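Local coordinates for protein sugar ABC transporter (Agrobacterium radiobacter, PDB 4RXT) that binds the pentose alpha-L-arabinopyranose between two lobes and probably delivers it to an ABC-type sugar importer, at residues 80-83 and 84-87; 106-109 and 110-113; 172-176 and 177-181; 249-252 and 253-257; 279-282 and 283-286. All blocks are in the same frame, centred on the assembly; numbering follows the deposited sequence. Where two conformers were deposited one is given.

How the contacts relate
Along the chain the five contacts follow one another in series. Contact 1 closes helix 77-84 in the lobe of the parallel sheet. Contact 2 leads from strand 103-106 of that sheet into a helix whose start packs on helix 145-161. Contacts 3 and 5 lie at strands 165-172 and 278-280, the outermost of the mixed sheet. Contact 4 follows strand 243-246 of the mixed sheet, packs on helix 17-33 and touches contact 2, with Thr107 OG1 3.7 Å from Met252 CE. Contacts 2 and 4 thus lie where the chain passes between the lobes beside the sugar, whereas contacts 1 and 5, centres about 41 Å apart, sit on opposite sides of the chain's centre.

Contact 1: 80-83 and 84-87; sequences VDEA and AKSV
Ala83 O takes two amide hydrogens, from Ser86 N at 3.1 Å and from Val87 N at 3.0 Å. The two donors approach differently: Val87 N lies in the carbonyl plane, while Ser86 N stands 46° out of it. One turn earlier Ala84 N still makes the ordinary helical bond to Val80 O (2.9 Å), but Lys85 N bonds to Glu82 O at 3.2 Å and only weakly to Asp81 O. Such mixing of i to i+3 bonds with i to i+4 ones is common at a helix C-terminus.

On the outer side Glu82 and Lys85 run side by side. Glu82 bends at chi2 (-59°) and the lysine stays extended beyond CG, which brings Glu82 OE2 to 3.5 Å from Lys85 NZ, a long salt bridge. A water donates to Glu82 O and also bonds Ser86 OG, joining the last turn to the loop.

Asp81 is held by Ser98 through OD1. Val80 packs on Ser98 and Phe101, and Ala84 on Ala100, while Ala83 and Ser86 rest against Val59 of helix 48-60; the chain thus leaves helix 77-84 beside that helix and heads into strand 89-92 of the parallel sheet.

Contact 2: 106-109 and 110-113; sequences TTDN and TQGG
Asp108 reaches forward to Gln111, its OD1 accepting the amide hydrogen of Gln111 N at 3.1 Å. The bond is nearly straight at the hydrogen (171°), although the nitrogen sits above the carboxylate plane. Because CG is anti to the backbone N (chi1 178°), the carboxylate folds over the start of the helix, and its carbon CG lies 3.5 Å from Gln111 CB. The aspartate and glutamine side chains cross at about a right angle.

The close-packed part is the backbone beneath. Gly112 N bonds to Asp108 O at 2.9 Å and Gly113 N to Asn109 O at 3.0 Å, both glycines being buried. Asn109 turns away from this turn toward the sugar site: its OD1 bonds to Arg150, and its ND2 weakly to the backbone of Asp93, both residues that bind the sugar.

Water does the joining on the looser side. One molecule donates to Asp108 OD1 and accepts from Thr110 N (3.0 Å), giving the carboxylate a second donor. Another spans Asp108 O and Gln111 NE2, accepting from the amide at 2.8 Å.

The whole is a side-chain N-cap at the start of helix 109-128, directly after strand 103-106: a strand-to-helix turn of the periplasmic binding protein fold, with the side chain of Asn109 about 5 Å from the bound arabinopyranose at the nearest atoms.

Contact 3: 172-176 and 177-181; sequences YADGQ and ATTGL
An Asx turn leads into the N-terminus of helix 177-190, on the loop that follows strand 165-172 in the mixed-sheet lobe, and Asp174 ties it to Thr179 in the first turn of the helix. Gln176 N donates to Asp174 OD1 at 3.3 Å, closing the turn, and the same oxygen accepts from the hydroxyl of Thr179. The two donors reach OD1 from opposite faces of the carboxylate plane, the hydroxyl on the syn side. Asp174 places its carboxylate there with CG between the backbone N and the carbonyl carbon (chi1 61°).

The hold on the carboxylate rests on OD1 and these two donors. In the conformer given for Gln176, one of two, NE2 also reaches Asp174 OD2 at 2.9 Å, a bond that is therefore doubtful as a permanent one.

Gln176 occupies the N-cap position. Its carbonyl oxygen accepts from Gly180 N at 3.2 Å, nearly straight, and weakly from Thr179 N. Gly175 before it has a positive phi (81°), the swing that lets the chain turn from the aspartate to the cap, and its backbone pairs with Asn140. Ala173 and Ala177 face helix 202-214, touching Met204 and Ile203.

On its other branch Thr179 uses CG2, 3.9 Å from Ala173 CB, and its hydroxyl OG1 lies 2.7 Å from Asp174 OD1.

Contact 4: 249-252 and 253-257; sequences PYRM and GYDGI
Arg251 and Asp255, four residues apart and so on one side of the helix, form the ionic part: Arg251 NE donates to Asp255 OD2 at 3.0 Å, a salt bridge with an N-H...O angle of 158°. The arginine offers the edge of its guanidinium, while the aspartate is met on its anti side and the two planes stand 84° apart. With CG anti to the backbone N (chi1 177°) and the chain straight as far as NE, the arginine crosses the aspartate obliquely, its CG 3.4 Å from Asp255 OD2.

Backbone bonds run beneath. Arg251 N bonds to Asp248 OD1 as the helix begins. Gly253 N reaches Pro249 O, Tyr254 N reaches Tyr250 O at 2.9 Å and Asp255 N reaches Arg251 O at 2.8 Å; the next, Gly256 N to Met252 O, is weak.

Apolar contact is slight between the rings, Tyr250 CE2 lying 4.3 Å from Tyr254 CD2. Tyr254 OH bonds to Asp32, while Met252 packs on Tyr18, Asp93 and Thr107 close to the sugar.

Since NE makes the ionic bond, and not the paired NH1 and NH2 end, this is a side-on i to i+4 bridge rather than a two-pronged one, and the opposite charges would probably offset each other locally.

Contact 5: 279-282 and 283-286; sequences LVTK and ANMS
Thr281 N donates to Asn284 OD1 at 2.8 Å, standing 37° above the plane of the amide carbonyl. The other end of the same side chain is used as well: Asn284 ND2 donates to Leu279 O at 2.9 Å, with a straight hydrogen bond (170°) and with the acceptor practically in the amide plane. Asn284 thus folds back over the backbone of 279-281, CG sitting between its backbone N and carbonyl carbon (chi1 74°), and its amide grips a carbonyl and an N-H two residues apart.

Thr281 replies from its own backbone. Asn284 N bonds to Thr281 O at 3.2 Å from well above the carbonyl plane, and Met285 N adds a weak bond to that oxygen. The threonine hydroxyl accepts weakly from Ala283 N at 3.1 Å.

Leu279 and Val280 belong to strand 278-280, the antiparallel edge strand of the mixed sheet in this periplasmic binding protein fold, and the chain then turns toward helix 288-294. Val280 pairs with Leu244 through the backbone and packs on Val246, Leu236 and Ile290.

On the apolar side Val280 CG1 lies 3.8 Å from Met285 CB, the two side chains crossing at about a right angle, and Met285 goes on to touch Lys237 of helix 230-238. At the surface a water donates to Lys282 O at 2.8 Å and accepts from Ser286 N.

Contact 1: 80-83 and 84-87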
loop_
_atom_site.group_PDB
_atom_site.type_symbol
_atom_site.label_atom_id
_atom_site.label_comp_id
_atom_site.label_asym_id
_atom_site.label_seq_id
_atom_site.Cartn_x
_atom_site.Cartn_y
_atom_site.Cartn_z
ATOM N N VAL A 80 11.674 6.239 -15.033
ATOM C CA VAL A 80 11.973 4.825 -15.161
ATOM C C VAL A 80 12.467 4.476 -16.564
ATOM O O VAL A 80 13.421 3.702 -16.689
ATOM C CB VAL A 80 10.805 3.943 -14.710
ATOM C CG1 VAL A 80 11.034 2.492 -15.091
ATOM C CG2 VAL A 80 10.614 4.094 -13.198
ATOM N N ASP A 81 11.853 5.059 -17.602
ATOM C CA ASP A 81 12.308 4.811 -18.983
ATOM C C ASP A 81 13.792 5.204 -19.095
ATOM O O ASP A 81 14.603 4.489 -19.699
ATOM C CB ASP A 81 11.500 5.629 -20.008
ATOM C CG ASP A 81 10.095 5.073 -20.290
ATOM O OD1 ASP A 81 9.813 3.884 -20.018
ATOM O OD2 ASP A 81 9.270 5.876 -20.799
ATOM N N GLU A 82 14.134 6.363 -18.526
ATOM C CA GLU A 82 15.497 6.873 -18.601
ATOM C C GLU A 82 16.477 5.973 -17.870
ATOM O O GLU A 82 17.553 5.644 -18.398
ATOM C CB GLU A 82 15.587 8.322 -18.106
ATOM C CG GLU A 82 14.860 9.323 -19.000
ATOM C CD GLU A 82 15.398 9.322 -20.411
ATOM O OE1 GLU A 82 16.638 9.321 -20.558
ATOM O OE2 GLU A 82 14.596 9.304 -21.366
ATOM N N ALA A 83 16.126 5.624 -16.623
ATOM C CA ALA A 83 16.945 4.719 -15.828
ATOM C C ALA A 83 17.216 3.389 -16.531
ATOM O O ALA A 83 18.341 2.879 -16.513
ATOM C CB ALA A 83 16.291 4.463 -14.481
ATOM N N ALA A 84 16.181 2.869 -17.174
ATOM C CA ALA A 84 16.225 1.565 -17.816
ATOM C C ALA A 84 17.201 1.502 -18.982
ATOM O O ALA A 84 17.590 0.401 -19.385
ATOM C CB ALA A 84 14.826 1.138 -18.270
ATOM N N LYS A 85 17.545 2.665 -19.546
ATOM C CA LYS A 85 18.544 2.742 -20.640
ATOM C C LYS A 85 19.937 2.308 -20.222
ATOM O O LYS A 85 20.751 1.942 -21.053
ATOM C CB LYS A 85 18.606 4.134 -21.249
ATOM C CG LYS A 85 17.319 4.473 -21.966
ATOM C CD LYS A 85 17.251 5.894 -22.458
ATOM C CE LYS A 85 15.883 6.161 -23.078
ATOM N NZ LYS A 85 15.891 7.366 -23.980
ATOM N N SER A 86 20.206 2.358 -18.930
ATOM C CA SER A 86 21.496 1.889 -18.414
ATOM C C SER A 86 21.497 0.864 -17.260
ATOM O O SER A 86 22.514 0.229 -17.009
ATOM C CB SER A 86 22.319 3.108 -17.999
ATOM O OG SER A 86 21.820 3.695 -16.815
ATOM N N VAL A 87 20.378 0.720 -16.551
ATOM C CA VAL A 87 20.256 -0.172 -15.390
ATOM C C VAL A 87 18.917 -0.934 -15.451
ATOM O O VAL A 87 17.883 -0.315 -15.679
ATOM C CB VAL A 87 20.283 0.662 -14.073
ATOM C CG1 VAL A 87 20.185 -0.225 -12.839
ATOM C CG2 VAL A 87 21.554 1.503 -13.977
HETATM O O HOH W 1 20.371 5.721 -17.796
#

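Contact 2: 106-109 and 110-113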
loop_
_atom_site.group_PDB
_atom_site.type_symbol
_atom_site.label_atom_id
_atom_site.label_comp_id
_atom_site.label_asym_id
_atom_site.label_seq_id
_atom_site.Cartn_x
_atom_site.Cartn_y
_atom_site.Cartn_z
ATOM N N THR A 106 3.814 -7.198 -6.777
ATOM C CA THR A 106 2.764 -6.318 -6.257
ATOM C C THR A 106 1.514 -7.063 -5.815
ATOM O O THR A 106 1.212 -8.141 -6.325
ATOM C CB THR A 106 2.384 -5.241 -7.315
ATOM O OG1 THR A 106 1.442 -4.312 -6.765
ATOM C CG2 THR A 106 1.796 -5.866 -8.576
ATOM N N THR A 107 0.791 -6.462 -4.870
ATOM C CA THR A 107 -0.600 -6.814 -4.676
ATOM C C THR A 107 -1.381 -6.535 -5.988
ATOM O O THR A 107 -1.058 -5.606 -6.735
ATOM C CB THR A 107 -1.181 -5.954 -3.534
ATOM O OG1 THR A 107 -0.337 -6.124 -2.385
ATOM C CG2 THR A 107 -2.658 -6.298 -3.198
ATOM N N ASP A 108 -2.427 -7.318 -6.237
ATOM C CA ASP A 108 -3.447 -6.979 -7.227
ATOM C C ASP A 108 -4.324 -5.917 -6.540
ATOM O O ASP A 108 -5.229 -6.205 -5.784
ATOM C CB ASP A 108 -4.239 -8.227 -7.626
ATOM C CG ASP A 108 -5.358 -7.945 -8.636
ATOM O OD1 ASP A 108 -5.805 -6.745 -8.835
ATOM O OD2 ASP A 108 -5.830 -8.964 -9.199
ATOM N N ASN A 109 -3.992 -4.670 -6.808
ATOM C CA ASN A 109 -4.610 -3.566 -6.080
ATOM C C ASN A 109 -6.070 -3.308 -6.410
ATOM O O ASN A 109 -6.833 -2.898 -5.558
ATOM C CB ASN A 109 -3.785 -2.299 -6.172
ATOM C CG ASN A 109 -2.540 -2.405 -5.318
ATOM O OD1 ASN A 109 -2.644 -2.524 -4.089
ATOM N ND2 ASN A 109 -1.367 -2.412 -5.952
ATOM N N THR A 110 -6.479 -3.632 -7.621
ATOM C CA THR A 110 -7.881 -3.507 -7.965
ATOM C C THR A 110 -8.697 -4.534 -7.166
ATOM O O THR A 110 -9.758 -4.201 -6.558
ATOM C CB THR A 110 -8.094 -3.658 -9.463
ATOM O OG1 THR A 110 -7.255 -2.707 -10.145
ATOM C CG2 THR A 110 -9.531 -3.374 -9.774
ATOM N N GLN A 111 -8.203 -5.772 -7.133
ATOM C CA GLN A 111 -8.837 -6.813 -6.339
ATOM C C GLN A 111 -8.837 -6.434 -4.851
ATOM O O GLN A 111 -9.785 -6.724 -4.113
ATOM C CB GLN A 111 -8.151 -8.157 -6.545
ATOM C CG GLN A 111 -8.839 -9.339 -5.882
ATOM C CD GLN A 111 -8.024 -10.625 -6.024
ATOM O OE1 GLN A 111 -8.433 -11.546 -6.745
ATOM N NE2 GLN A 111 -6.857 -10.683 -5.356
ATOM N N GLY A 112 -7.769 -5.785 -4.414
ATOM C CA GLY A 112 -7.672 -5.347 -3.015
ATOM C C GLY A 112 -8.790 -4.356 -2.677
ATOM O O GLY A 112 -9.397 -4.414 -1.604
ATOM N N GLY A 113 -9.109 -3.460 -3.611
ATOM C CA GLY A 113 -10.251 -2.559 -3.434
ATOM C C GLY A 113 -11.592 -3.309 -3.409
ATOM O O GLY A 113 -12.499 -2.990 -2.602
HETATM O O HOH W 2 -4.979 -4.161 -10.170
HETATM O O HOH W 3 -5.394 -8.646 -4.169
#

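Contact 3: 172-176 and 177-181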
loop_
_atom_site.group_PDB
_atom_site.type_symbol
_atom_site.label_atom_id
_atom_site.label_comp_id
_atom_site.label_asym_id
_atom_site.label_seq_id
_atom_site.Cartn_x
_atom_site.Cartn_y
_atom_site.Cartn_z
ATOM N N TYR A 172 -9.146 12.984 -0.649
ATOM C CA TYR A 172 -7.701 12.758 -0.649
ATOM C C TYR A 172 -7.070 13.596 0.409
ATOM O O TYR A 172 -7.436 14.755 0.600
ATOM C CB TYR A 172 -7.086 13.170 -1.991
ATOM C CG TYR A 172 -7.454 12.240 -3.156
ATOM C CD1 TYR A 172 -8.618 12.427 -3.905
ATOM C CD2 TYR A 172 -6.639 11.179 -3.484
ATOM C CE1 TYR A 172 -8.945 11.579 -4.950
ATOM C CE2 TYR A 172 -6.945 10.346 -4.518
ATOM C CZ TYR A 172 -8.085 10.560 -5.271
ATOM O OH TYR A 172 -8.357 9.690 -6.329
ATOM N N ALA A 173 -6.083 13.002 1.045
ATOM C CA ALA A 173 -5.300 13.683 2.062
ATOM C C ALA A 173 -3.991 14.181 1.387
ATOM O O ALA A 173 -3.904 14.286 0.134
ATOM C CB ALA A 173 -5.059 12.753 3.288
ATOM N N ASP A 174 -3.029 14.576 2.230
ATOM C CA ASP A 174 -1.720 15.106 1.839
ATOM C C ASP A 174 -0.593 14.204 2.369
ATOM O O ASP A 174 0.513 14.669 2.710
ATOM C CB ASP A 174 -1.545 16.518 2.408
ATOM C CG ASP A 174 -1.594 16.559 3.904
ATOM O OD1 ASP A 174 -1.854 15.514 4.558
ATOM O OD2 ASP A 174 -1.357 17.675 4.410
ATOM N N GLY A 175 -0.885 12.917 2.469
ATOM C CA GLY A 175 0.084 11.978 2.937
ATOM C C GLY A 175 0.281 11.869 4.435
ATOM O O GLY A 175 1.077 11.065 4.840
ATOM N N GLN A 176 -0.448 12.639 5.234
ATOM C CA GLN A 176 -0.309 12.577 6.692
ATOM C C GLN A 176 -1.532 11.984 7.396
ATOM O O GLN A 176 -2.676 12.348 7.134
ATOM C CB GLN A 176 -0.042 13.959 7.270
ATOM C CG GLN A 176 1.036 14.729 6.560
ATOM C CD GLN A 176 1.178 16.110 7.134
ATOM O OE1 GLN A 176 1.923 16.327 8.075
ATOM N NE2 GLN A 176 0.453 17.052 6.573
ATOM N N ALA A 177 -1.257 11.076 8.340
ATOM C CA ALA A 177 -2.301 10.439 9.128
ATOM C C ALA A 177 -3.180 11.478 9.794
ATOM O O ALA A 177 -4.401 11.308 9.896
ATOM C CB ALA A 177 -1.713 9.475 10.167
ATOM N N THR A 178 -2.574 12.554 10.278
ATOM C CA THR A 178 -3.359 13.566 10.980
ATOM C C THR A 178 -4.389 14.238 10.070
ATOM O O THR A 178 -5.438 14.620 10.504
ATOM C CB THR A 178 -2.460 14.652 11.610
ATOM O OG1 THR A 178 -1.572 15.147 10.611
ATOM C CG2 THR A 178 -1.672 14.081 12.786
ATOM N N THR A 179 -4.042 14.374 8.804
ATOM C CA THR A 179 -4.993 14.889 7.831
ATOM C C THR A 179 -6.168 13.919 7.597
ATOM O O THR A 179 -7.310 14.346 7.519
ATOM C CB THR A 179 -4.277 15.232 6.530
ATOM O OG1 THR A 179 -3.168 16.095 6.818
ATOM C CG2 THR A 179 -5.248 15.941 5.591
ATOM N N GLY A 180 -5.861 12.625 7.532
ATOM C CA GLY A 180 -6.885 11.561 7.561
ATOM C C GLY A 180 -7.861 11.688 8.734
ATOM O O GLY A 180 -9.092 11.597 8.600
ATOM N N LEU A 181 -7.262 11.868 9.904
ATOM C CA LEU A 181 -8.025 12.079 11.102
ATOM C C LEU A 181 -9.002 13.274 10.980
ATOM O O LEU A 181 -10.196 13.170 11.275
ATOM C CB LEU A 181 -7.039 12.196 12.278
ATOM C CG LEU A 181 -7.627 12.083 13.685
ATOM C CD1 LEU A 181 -6.520 11.860 14.703
ATOM C CD2 LEU A 181 -8.394 13.299 14.109
#

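Contact 4: 249-252 and 253-257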
loop_
_atom_site.group_PDB
_atom_site.type_symbol
_atom_site.label_atom_id
_atom_site.label_comp_id
_atom_site.label_asym_id
_atom_site.label_seq_id
_atom_site.Cartn_x
_atom_site.Cartn_y
_atom_site.Cartn_z
ATOM N N PRO A 249 4.475 -6.934 2.087
ATOM C CA PRO A 249 5.590 -6.059 1.802
ATOM C C PRO A 249 6.961 -6.708 2.020
ATOM O O PRO A 249 7.880 -6.399 1.280
ATOM C CB PRO A 249 5.391 -4.877 2.775
ATOM C CG PRO A 249 4.474 -5.407 3.856
ATOM C CD PRO A 249 3.567 -6.338 3.068
ATOM N N TYR A 250 7.102 -7.573 3.035
ATOM C CA TYR A 250 8.389 -8.256 3.267
ATOM C C TYR A 250 8.831 -9.007 2.019
ATOM O O TYR A 250 9.977 -8.890 1.575
ATOM C CB TYR A 250 8.304 -9.203 4.451
ATOM C CG TYR A 250 9.645 -9.768 4.869
ATOM C CD1 TYR A 250 10.419 -9.096 5.784
ATOM C CD2 TYR A 250 10.125 -10.961 4.323
ATOM C CE1 TYR A 250 11.651 -9.612 6.211
ATOM C CE2 TYR A 250 11.347 -11.488 4.704
ATOM C CZ TYR A 250 12.119 -10.822 5.643
ATOM O OH TYR A 250 13.323 -11.368 6.024
ATOM N N ARG A 251 7.898 -9.747 1.419
ATOM C CA ARG A 251 8.211 -10.492 0.193
ATOM C C ARG A 251 8.533 -9.577 -0.974
ATOM O O ARG A 251 9.417 -9.880 -1.747
ATOM C CB ARG A 251 7.074 -11.455 -0.164
ATOM C CG ARG A 251 7.314 -12.204 -1.462
ATOM C CD ARG A 251 6.148 -13.056 -1.843
ATOM N NE ARG A 251 6.442 -13.792 -3.058
ATOM C CZ ARG A 251 5.540 -14.500 -3.729
ATOM N NH1 ARG A 251 4.284 -14.564 -3.303
ATOM N NH2 ARG A 251 5.902 -15.162 -4.810
ATOM N N MET A 252 7.780 -8.478 -1.125
ATOM C CA MET A 252 8.108 -7.498 -2.166
ATOM C C MET A 252 9.585 -7.053 -2.066
ATOM O O MET A 252 10.297 -6.966 -3.086
ATOM C CB MET A 252 7.153 -6.286 -2.162
ATOM C CG MET A 252 5.717 -6.557 -2.632
ATOM S SD MET A 252 4.738 -4.997 -2.454
ATOM C CE MET A 252 3.260 -5.648 -1.660
ATOM N N GLY A 253 10.065 -6.784 -0.855
ATOM C CA GLY A 253 11.458 -6.406 -0.634
ATOM C C GLY A 253 12.434 -7.544 -0.906
ATOM O O GLY A 253 13.409 -7.382 -1.638
ATOM N N TYR A 254 12.125 -8.707 -0.339
ATOM C CA TYR A 254 13.005 -9.867 -0.433
ATOM C C TYR A 254 13.107 -10.370 -1.867
ATOM O O TYR A 254 14.207 -10.501 -2.429
ATOM C CB TYR A 254 12.544 -10.983 0.517
ATOM C CG TYR A 254 13.587 -12.070 0.662
ATOM C CD1 TYR A 254 13.744 -13.043 -0.314
ATOM C CD2 TYR A 254 14.475 -12.068 1.739
ATOM C CE1 TYR A 254 14.728 -14.012 -0.199
ATOM C CE2 TYR A 254 15.453 -13.039 1.875
ATOM C CZ TYR A 254 15.579 -14.008 0.909
ATOM O OH TYR A 254 16.588 -14.930 1.064
ATOM N N ASP A 255 11.951 -10.724 -2.424
ATOM C CA ASP A 255 11.895 -11.291 -3.738
ATOM C C ASP A 255 12.169 -10.205 -4.776
ATOM O O ASP A 255 12.579 -10.525 -5.889
ATOM C CB ASP A 255 10.580 -11.998 -4.004
ATOM C CG ASP A 255 10.514 -13.369 -3.361
ATOM O OD1 ASP A 255 11.546 -13.864 -2.850
ATOM O OD2 ASP A 255 9.435 -13.976 -3.399
ATOM N N GLY A 256 11.967 -8.936 -4.429
ATOM C CA GLY A 256 12.436 -7.850 -5.301
ATOM C C GLY A 256 13.931 -7.878 -5.538
ATOM O O GLY A 256 14.404 -7.839 -6.674
ATOM N N ILE A 257 14.687 -7.885 -4.443
ATOM C CA ILE A 257 16.135 -8.018 -4.523
ATOM C C ILE A 257 16.565 -9.322 -5.191
ATOM O O ILE A 257 17.406 -9.321 -6.078
ATOM C CB ILE A 257 16.792 -7.886 -3.150
ATOM C CG1 ILE A 257 16.567 -6.484 -2.597
ATOM C CG2 ILE A 257 18.280 -8.255 -3.231
ATOM C CD1 ILE A 257 17.159 -5.324 -3.389
#

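Contact 5: 279-282 and 283-286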
loop_
_atom_site.group_PDB
_atom_site.type_symbol
_atom_site.label_atom_id
_atom_site.label_comp_id
_atom_site.label_asym_id
_atom_site.label_seq_id
_atom_site.Cartn_x
_atom_site.Cartn_y
_atom_site.Cartn_z
ATOM N N LEU A 279 -8.067 -10.023 3.597
ATOM C CA LEU A 279 -8.865 -9.267 4.563
ATOM C C LEU A 279 -8.714 -9.894 5.945
ATOM O O LEU A 279 -9.095 -11.031 6.187
ATOM C CB LEU A 279 -10.327 -9.212 4.146
ATOM C CG LEU A 279 -11.189 -8.362 5.088
ATOM C CD1 LEU A 279 -10.810 -6.883 5.068
ATOM C CD2 LEU A 279 -12.659 -8.587 4.813
ATOM N N VAL A 280 -8.194 -9.071 6.843
ATOM C CA VAL A 280 -7.939 -9.496 8.215
ATOM C C VAL A 280 -8.943 -8.844 9.129
ATOM O O VAL A 280 -9.128 -7.620 9.084
ATOM C CB VAL A 280 -6.512 -9.133 8.629
ATOM C CG1 VAL A 280 -6.255 -9.504 10.098
ATOM C CG2 VAL A 280 -5.526 -9.833 7.719
ATOM N N THR A 281 -9.574 -9.679 9.976
ATOM C CA THR A 281 -10.555 -9.233 10.952
ATOM C C THR A 281 -10.219 -9.851 12.299
ATOM O O THR A 281 -9.309 -10.658 12.397
ATOM C CB THR A 281 -11.966 -9.683 10.575
ATOM O OG1 THR A 281 -12.032 -11.110 10.680
ATOM C CG2 THR A 281 -12.339 -9.175 9.189
ATOM N N LYS A 282 -10.971 -9.476 13.332
ATOM C CA LYS A 282 -10.879 -10.182 14.635
ATOM C C LYS A 282 -11.035 -11.690 14.499
ATOM O O LYS A 282 -10.340 -12.445 15.133
ATOM C CB LYS A 282 -11.943 -9.661 15.593
ATOM C CG LYS A 282 -11.573 -8.329 16.182
ATOM C CD LYS A 282 -12.515 -7.927 17.311
ATOM C CE LYS A 282 -13.976 -8.226 17.004
ATOM N NZ LYS A 282 -14.890 -7.595 18.012
ATOM N N ALA A 283 -11.936 -12.090 13.613
ATOM C CA ALA A 283 -12.281 -13.498 13.408
ATOM C C ALA A 283 -11.122 -14.339 12.830
ATOM O O ALA A 283 -11.054 -15.589 13.050
ATOM C CB ALA A 283 -13.507 -13.578 12.500
ATOM N N ASN A 284 -10.230 -13.697 12.089
ATOM C CA ASN A 284 -9.133 -14.453 11.460
ATOM C C ASN A 284 -7.684 -13.999 11.710
ATOM O O ASN A 284 -6.728 -14.587 11.159
ATOM C CB ASN A 284 -9.389 -14.572 9.961
ATOM C CG ASN A 284 -9.133 -13.270 9.220
ATOM O OD1 ASN A 284 -8.691 -12.306 9.793
ATOM N ND2 ASN A 284 -9.383 -13.270 7.951
ATOM N N MET A 285 -7.498 -13.004 12.573
ATOM C CA MET A 285 -6.173 -12.442 12.790
ATOM C C MET A 285 -5.211 -13.425 13.457
ATOM O O MET A 285 -4.000 -13.268 13.383
ATOM C CB MET A 285 -6.232 -11.119 13.577
ATOM C CG MET A 285 -6.819 -11.186 14.979
ATOM S SD MET A 285 -6.962 -9.581 15.850
ATOM C CE MET A 285 -5.330 -8.985 15.810
ATOM N N SER A 286 -5.742 -14.487 14.055
ATOM C CA SER A 286 -4.884 -15.528 14.622
ATOM C C SER A 286 -4.645 -16.715 13.685
ATOM O O SER A 286 -3.944 -17.654 14.061
ATOM C CB SER A 286 -5.492 -16.050 15.931
ATOM O OG SER A 286 -6.633 -16.871 15.677
HETATM O O HOH W 4 -8.743 -14.741 15.127
#